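Local coordinates for protein threonine phosphate decarboxylase-like enzyme (Sulfurospirillum multivorans, PDB 6OUX) that decarboxylates L-serine O-phosphate to ethanolamine O-phosphate with pyridoxal phosphate as cofactor, supplying the linker precursor for norcobamide biosynthesis, at residues Q12-K15 and A16-L20; W273-G277 and I278-C282. All blocks are in the same frame, centred on the assembly; numbering follows the deposited sequence.

How the interactions relate
Interactions 1 and 2 are both local, each made within one short run of chain at a helix, and they lie far apart: their centres are 39 Å from each other and their nearest atoms about 28 Å. Interaction 1 comes first along the chain, on helix 11-19 near the N terminus, which packs on helices 31-37 and 339-350. Interaction 2 follows much later, where the loop after helix 260-266 turns into helix 277-286, next to helices 53-68 and 84-95. They share no helix or strand. Residues of 273-277 touch the second subunit, whereas residues 12-20 touch no other chain of the assembly and place the Phe17 side chain about 8 Å from that of Arg355, a residue that binds O-phospho-L-serine.

Interaction 1: residues Q12-K15 and A16-L20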
ATOM      1  N   GLN A  12      26.798 -20.440  20.510  1.00 23.50           N
ATOM      2  CA  GLN A  12      27.012 -20.607  19.052  1.00 24.06           C
ATOM      3  C   GLN A  12      25.796 -20.076  18.311  1.00 24.44           C
ATOM      4  O   GLN A  12      25.887 -19.211  17.441  1.00 26.15           O
ATOM      5  CB  GLN A  12      27.302 -22.072  18.689  1.00 23.24           C
ATOM      6  CG  GLN A  12      27.705 -22.216  17.210  1.00 25.99           C
ATOM      7  CD  GLN A  12      28.067 -23.649  16.785  1.00 24.67           C
ATOM      8  OE1 GLN A  12      27.944 -24.630  17.532  1.00 23.46           O
ATOM      9  NE2 GLN A  12      28.548 -23.753  15.578  1.00 23.67           N
ATOM     10  N   PHE A  13      24.636 -20.528  18.737  1.00 25.16           N
ATOM     11  CA  PHE A  13      23.391 -19.992  18.198  1.00 22.68           C
ATOM     12  C   PHE A  13      23.277 -18.469  18.380  1.00 23.05           C
ATOM     13  O   PHE A  13      23.035 -17.705  17.428  1.00 21.82           O
ATOM     14  CB  PHE A  13      22.217 -20.693  18.849  1.00 21.82           C
ATOM     15  CG  PHE A  13      20.884 -20.178  18.389  1.00 21.61           C
ATOM     16  CD1 PHE A  13      20.279 -19.041  19.011  1.00 21.62           C
ATOM     17  CD2 PHE A  13      20.226 -20.781  17.321  1.00 23.36           C
ATOM     18  CE1 PHE A  13      19.074 -18.568  18.577  1.00 21.16           C
ATOM     19  CE2 PHE A  13      19.005 -20.288  16.903  1.00 22.21           C
ATOM     20  CZ  PHE A  13      18.426 -19.203  17.539  1.00 21.66           C
ATOM     21  N   THR A  14      23.458 -18.006  19.610  1.00 25.48           N
ATOM     22  CA  THR A  14      23.377 -16.543  19.873  1.00 21.32           C
ATOM     23  C   THR A  14      24.271 -15.721  18.997  1.00 21.41           C
ATOM     24  O   THR A  14      23.865 -14.654  18.461  1.00 22.17           O
ATOM     25  CB  THR A  14      23.749 -16.238  21.308  1.00 22.14           C
ATOM     26  OG1 THR A  14      22.934 -17.007  22.178  1.00 22.23           O
ATOM     27  CG2 THR A  14      23.632 -14.735  21.601  1.00 22.51           C
ATOM     28  N   LYS A  15      25.516 -16.175  18.829  1.00 23.09           N
ATOM     29  CA  LYS A  15      26.430 -15.415  17.978  1.00 22.97           C
ATOM     30  C   LYS A  15      25.976 -15.363  16.543  1.00 23.06           C
ATOM     31  O   LYS A  15      26.015 -14.281  15.920  1.00 24.10           O
ATOM     32  CB  LYS A  15      27.884 -15.944  18.067  1.00 24.95           C
ATOM     33  CG  LYS A  15      28.557 -15.521  19.368  1.00 24.66           C
ATOM     34  CD  LYS A  15      30.043 -15.780  19.259  1.00 26.95           C
ATOM     35  CE  LYS A  15      30.735 -15.761  20.617  1.00 25.87           C
ATOM     36  NZ  LYS A  15      32.127 -15.321  20.352  1.00 28.01           N
ATOM     37  N   ALA A  16      25.565 -16.515  15.984  1.00 24.28           N
ATOM     38  CA  ALA A  16      25.077 -16.548  14.591  1.00 22.20           C
ATOM     39  C   ALA A  16      23.819 -15.681  14.476  1.00 25.68           C
ATOM     40  O   ALA A  16      23.637 -14.910  13.522  1.00 27.93           O
ATOM     41  CB  ALA A  16      24.758 -17.985  14.199  1.00 22.11           C
ATOM     42  N   PHE A  17      22.949 -15.799  15.470  1.00 26.12           N
ATOM     43  CA  PHE A  17      21.672 -15.038  15.473  1.00 28.91           C
ATOM     44  C   PHE A  17      21.908 -13.484  15.377  1.00 32.57           C
ATOM     45  O   PHE A  17      21.352 -12.795  14.506  1.00 29.87           O
ATOM     46  CB  PHE A  17      20.877 -15.516  16.704  1.00 26.35           C
ATOM     47  CG  PHE A  17      19.631 -14.733  17.008  1.00 25.89           C
ATOM     48  CD1 PHE A  17      18.411 -15.091  16.445  1.00 21.74           C
ATOM     49  CD2 PHE A  17      19.663 -13.668  17.906  1.00 25.66           C
ATOM     50  CE1 PHE A  17      17.269 -14.391  16.773  1.00 22.88           C
ATOM     51  CE2 PHE A  17      18.495 -12.960  18.222  1.00 24.24           C
ATOM     52  CZ  PHE A  17      17.319 -13.323  17.629  1.00 20.96           C
ATOM     53  N   HIS A  18      22.811 -12.965  16.204  1.00 36.23           N
ATOM     54  CA  HIS A  18      23.328 -11.586  16.045  1.00 37.88           C
ATOM     55  C   HIS A  18      23.998 -11.222  14.716  1.00 37.64           C
ATOM     56  O   HIS A  18      23.874 -10.101  14.249  1.00 42.66           O
ATOM     57  CB  HIS A  18      24.308 -11.266  17.155  1.00 39.56           C
ATOM     58  CG  HIS A  18      23.672 -11.069  18.502  1.00 47.90           C
ATOM     59  ND1 HIS A  18      22.316 -10.869  18.683  1.00 53.01           N
ATOM     60  CD2 HIS A  18      24.226 -10.997  19.736  1.00 48.61           C
ATOM     61  CE1 HIS A  18      22.065 -10.699  19.971  1.00 52.17           C
ATOM     62  NE2 HIS A  18      23.210 -10.761  20.628  1.00 53.00           N
ATOM     63  N   ALA A  19      24.753 -12.115  14.121  1.00 40.27           N
ATOM     64  CA  ALA A  19      25.347 -11.824  12.798  1.00 42.62           C
ATOM     65  C   ALA A  19      24.290 -11.359  11.775  1.00 44.52           C
ATOM     66  O   ALA A  19      24.610 -10.610  10.840  1.00 40.74           O
ATOM     67  CB  ALA A  19      26.075 -13.052  12.238  1.00 40.23           C
ATOM     68  N   LEU A  20      23.049 -11.839  11.932  1.00 37.71           N
ATOM     69  CA  LEU A  20      21.970 -11.537  10.973  1.00 38.09           C
ATOM     70  C   LEU A  20      21.590 -10.045  10.877  1.00 34.62           C
ATOM     71  O   LEU A  20      21.705  -9.296  11.855  1.00 26.88           O
ATOM     72  CB  LEU A  20      20.741 -12.357  11.313  1.00 37.91           C
ATOM     73  CG  LEU A  20      20.917 -13.829  11.077  1.00 36.67           C
ATOM     74  CD1 LEU A  20      19.799 -14.579  11.775  1.00 37.85           C
ATOM     75  CD2 LEU A  20      20.913 -14.105   9.579  1.00 39.86           C
TER
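Phe13 and Phe17, one helical turn apart, send their rings off the same side of helix 11-19. Both have CG anti to the backbone N, with chi1 near 180°, and this shared rotation carries both rings to one side of the helix, though the side chains cross at a slant. Their ring planes are close to parallel, at 18°, but the rings are displaced until little of one faces the other, and their centroids stand 5.8 Å apart. The touch is therefore made by one corner of the Phe13 ring: CE1 of Phe13 comes to 4.0 Å from CB of Phe17 and lies almost as near its CD1, an oblique approach rather than a full stack. Phe17 N also donates to Phe13 O at 2.7 Å.

Thr14 and His18 form the next pair round the helix, their side chains running alongside each other in one direction. The methyl CG2 of Thr14 meets NE2 of His18 at 4.1 Å, a loose van der Waals contact. The imidazole has one face over the Thr14 carbonyl oxygen, with CG of His18 3.6 Å from Thr14 O. That same oxygen accepts a nearly straight hydrogen bond from His18 N (179° at the hydrogen). The hydroxyl of Thr14 is engaged separately, with Asn10 O and Ser344 OG. Two further backbone bonds, Ala16 N to Gln12 O and Ala19 N to Lys15 O, continue the alpha-helical i to i+4 pattern.

The two phenylalanines lie on the inward side of this amphipathic helix, with Gln12 and Lys15 on the exposed side: the Phe13 ring stacks with Phe38 and rests on Val348 of helix 339-350, while Phe17 touches Leu347 of that helix and Leu34 of helix 31-37.

Interaction 2: residues W273-G277 and I278-C282; sequences WNING and IGEYC
Gly277, the first residue of helix 277-286, gives its carbonyl oxygen to Tyr281 N at 3.0 Å in a nearly straight bond, with an N-H...O angle of 172°. The same oxygen has CB of Glu280 at 3.6 Å. Ile278, next in the chain, turns its CG2 branch back toward the residue before Gly277, where it lies 3.8 Å from Asn276 OD1. The Asn276 and Ile278 side chains run alongside each other in the same direction, while the rest of Ile278 packs on Leu67 of helix 53-68.

Asn276 is the N-cap of the helix. Its CG sits between the backbone N and the carbonyl carbon (chi1 48°), a rotation that folds the amide over the helix end so that OD1 accepts from Gly279 N at 2.9 Å. This capping bond is bent, and the donor stands 34° out of the plane of the side-chain carbonyl. The main-chain oxygen of Asn276 accepts separately from Glu280 N at 3.0 Å, giving the first i to i+4 bond of the helix. One residue thus satisfies two N-H groups of the first turn. Across the dimer interface, Asn276 packs on Asn276 of the second subunit, and the Gly277 backbone is hydrogen-bonded to that subunit as well.

Ile275 lies against the start of the helix from the loop side, its side chain roughly perpendicular to that of Glu280. Its CD1 reaches 3.4 Å from Glu280 N and 3.5 Å from Gly279 C, close against the backbone of Gly279, which has no side chain on the side where Ile275 and Asn276 OD1 lie; its CG2 meets Glu280 CB at 4.1 Å. The Glu280 carboxylate extends beyond this contact to Ser82 and to a salt bridge with Arg284, and Ile275 continues onto Leu87 of helix 84-95.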
ATOM      1  N   TRP A 273      -2.080   6.637  -3.699  1.00 60.02           N
ATOM      2  CA  TRP A 273      -2.578   5.541  -2.858  1.00 54.05           C
ATOM      3  C   TRP A 273      -3.905   4.912  -3.314  1.00 48.32           C
ATOM      4  O   TRP A 273      -4.906   5.596  -3.557  1.00 37.87           O
ATOM      5  CB  TRP A 273      -2.746   6.036  -1.424  1.00 56.06           C
ATOM      6  CG  TRP A 273      -3.696   5.208  -0.610  1.00 63.52           C
ATOM      7  CD1 TRP A 273      -4.969   5.548  -0.221  1.00 65.85           C
ATOM      8  CD2 TRP A 273      -3.454   3.904  -0.086  1.00 63.44           C
ATOM      9  NE1 TRP A 273      -5.528   4.534   0.518  1.00 64.88           N
ATOM     10  CE2 TRP A 273      -4.621   3.511   0.622  1.00 66.24           C
ATOM     11  CE3 TRP A 273      -2.366   3.032  -0.135  1.00 61.84           C
ATOM     12  CZ2 TRP A 273      -4.725   2.273   1.272  1.00 61.59           C
ATOM     13  CZ3 TRP A 273      -2.473   1.811   0.496  1.00 63.41           C
ATOM     14  CH2 TRP A 273      -3.644   1.443   1.200  1.00 64.93           C
ATOM     15  N   ASN A 274      -3.900   3.586  -3.344  1.00 40.19           N
ATOM     16  CA  ASN A 274      -5.055   2.805  -3.626  1.00 45.03           C
ATOM     17  C   ASN A 274      -5.112   1.665  -2.590  1.00 41.65           C
ATOM     18  O   ASN A 274      -4.085   1.050  -2.251  1.00 37.19           O
ATOM     19  CB  ASN A 274      -4.927   2.278  -5.047  1.00 55.38           C
ATOM     20  CG  ASN A 274      -6.023   1.315  -5.415  1.00 64.03           C
ATOM     21  OD1 ASN A 274      -7.162   1.456  -4.946  1.00 68.98           O
ATOM     22  ND2 ASN A 274      -5.689   0.312  -6.252  1.00 64.55           N
ATOM     23  N   ILE A 275      -6.302   1.422  -2.050  1.00 33.35           N
ATOM     24  CA  ILE A 275      -6.521   0.247  -1.215  1.00 29.85           C
ATOM     25  C   ILE A 275      -6.535  -0.987  -2.130  1.00 25.46           C
ATOM     26  O   ILE A 275      -6.678  -0.869  -3.330  1.00 27.47           O
ATOM     27  CB  ILE A 275      -7.833   0.383  -0.428  1.00 28.52           C
ATOM     28  CG1 ILE A 275      -7.842  -0.561   0.769  1.00 27.39           C
ATOM     29  CG2 ILE A 275      -9.054   0.158  -1.333  1.00 27.11           C
ATOM     30  CD1 ILE A 275      -8.976  -0.226   1.721  1.00 29.71           C
ATOM     31  N   ASN A 276      -6.356  -2.177  -1.585  1.00 24.37           N
ATOM     32  CA  ASN A 276      -6.453  -3.374  -2.423  1.00 22.64           C
ATOM     33  C   ASN A 276      -7.809  -3.980  -2.147  1.00 22.78           C
ATOM     34  O   ASN A 276      -8.483  -3.544  -1.211  1.00 20.86           O
ATOM     35  CB  ASN A 276      -5.300  -4.364  -2.187  1.00 24.33           C
ATOM     36  CG  ASN A 276      -5.021  -4.659  -0.709  1.00 24.91           C
ATOM     37  OD1 ASN A 276      -5.839  -4.434   0.134  1.00 23.68           O
ATOM     38  ND2 ASN A 276      -3.816  -5.183  -0.404  1.00 29.71           N
ATOM     39  N   GLY A 277      -8.184  -5.007  -2.903  1.00 19.23           N
ATOM     40  CA  GLY A 277      -9.499  -5.644  -2.729  1.00 19.28           C
ATOM     41  C   GLY A 277      -9.730  -6.117  -1.305  1.00 18.51           C
ATOM     42  O   GLY A 277     -10.795  -5.899  -0.712  1.00 19.60           O
ATOM     43  N   ILE A 278      -8.790  -6.883  -0.787  1.00 19.05           N
ATOM     44  CA  ILE A 278      -8.994  -7.533   0.522  1.00 19.75           C
ATOM     45  C   ILE A 278      -9.037  -6.466   1.602  1.00 19.99           C
ATOM     46  O   ILE A 278      -9.803  -6.608   2.521  1.00 20.18           O
ATOM     47  CB  ILE A 278      -7.959  -8.652   0.828  1.00 21.68           C
ATOM     48  CG1 ILE A 278      -8.279  -9.438   2.114  1.00 22.80           C
ATOM     49  CG2 ILE A 278      -6.556  -8.104   0.954  1.00 22.52           C
ATOM     50  CD1 ILE A 278      -9.657 -10.086   2.058  1.00 26.31           C
ATOM     51  N   GLY A 279      -8.235  -5.403   1.450  1.00 19.79           N
ATOM     52  CA  GLY A 279      -8.234  -4.258   2.332  1.00 19.92           C
ATOM     53  C   GLY A 279      -9.598  -3.610   2.435  1.00 20.37           C
ATOM     54  O   GLY A 279     -10.083  -3.328   3.563  1.00 18.03           O
ATOM     55  N   GLU A 280     -10.189  -3.344   1.271  1.00 18.09           N
ATOM     56  CA  GLU A 280     -11.524  -2.794   1.193  1.00 18.96           C
ATOM     57  C   GLU A 280     -12.576  -3.652   1.844  1.00 17.95           C
ATOM     58  O   GLU A 280     -13.391  -3.108   2.559  1.00 17.95           O
ATOM     59  CB  GLU A 280     -11.941  -2.530  -0.239  1.00 20.47           C
ATOM     60  CG  GLU A 280     -13.304  -1.918  -0.317  1.00 21.82           C
ATOM     61  CD  GLU A 280     -13.691  -1.515  -1.730  1.00 24.92           C
ATOM     62  OE1 GLU A 280     -12.878  -1.634  -2.683  1.00 23.51           O
ATOM     63  OE2 GLU A 280     -14.846  -1.113  -1.871  1.00 22.65           O
ATOM     64  N   TYR A 281     -12.591  -4.962   1.554  1.00 18.31           N
ATOM     65  CA  TYR A 281     -13.502  -5.897   2.189  1.00 17.70           C
ATOM     66  C   TYR A 281     -13.397  -5.705   3.724  1.00 17.76           C
ATOM     67  O   TYR A 281     -14.400  -5.603   4.430  1.00 16.45           O
ATOM     68  CB  TYR A 281     -13.145  -7.353   1.854  1.00 18.93           C
ATOM     69  CG  TYR A 281     -13.912  -8.319   2.715  1.00 19.00           C
ATOM     70  CD1 TYR A 281     -15.249  -8.648   2.404  1.00 20.51           C
ATOM     71  CD2 TYR A 281     -13.378  -8.827   3.893  1.00 20.01           C
ATOM     72  CE1 TYR A 281     -16.005  -9.504   3.217  1.00 21.05           C
ATOM     73  CE2 TYR A 281     -14.156  -9.658   4.728  1.00 20.03           C
ATOM     74  CZ  TYR A 281     -15.459  -9.984   4.390  1.00 21.79           C
ATOM     75  OH  TYR A 281     -16.225 -10.822   5.192  1.00 20.85           O
ATOM     76  N   CYS A 282     -12.178  -5.663   4.218  1.00 17.15           N
ATOM     77  CA  CYS A 282     -11.961  -5.620   5.670  1.00 19.61           C
ATOM     78  C   CYS A 282     -12.428  -4.301   6.239  1.00 18.39           C
ATOM     79  O   CYS A 282     -13.044  -4.251   7.298  1.00 16.91           O
ATOM     80  CB  CYS A 282     -10.483  -5.820   6.003  1.00 18.62           C
ATOM     81  SG  CYS A 282      -9.914  -7.529   5.873  1.00 21.00           S
TER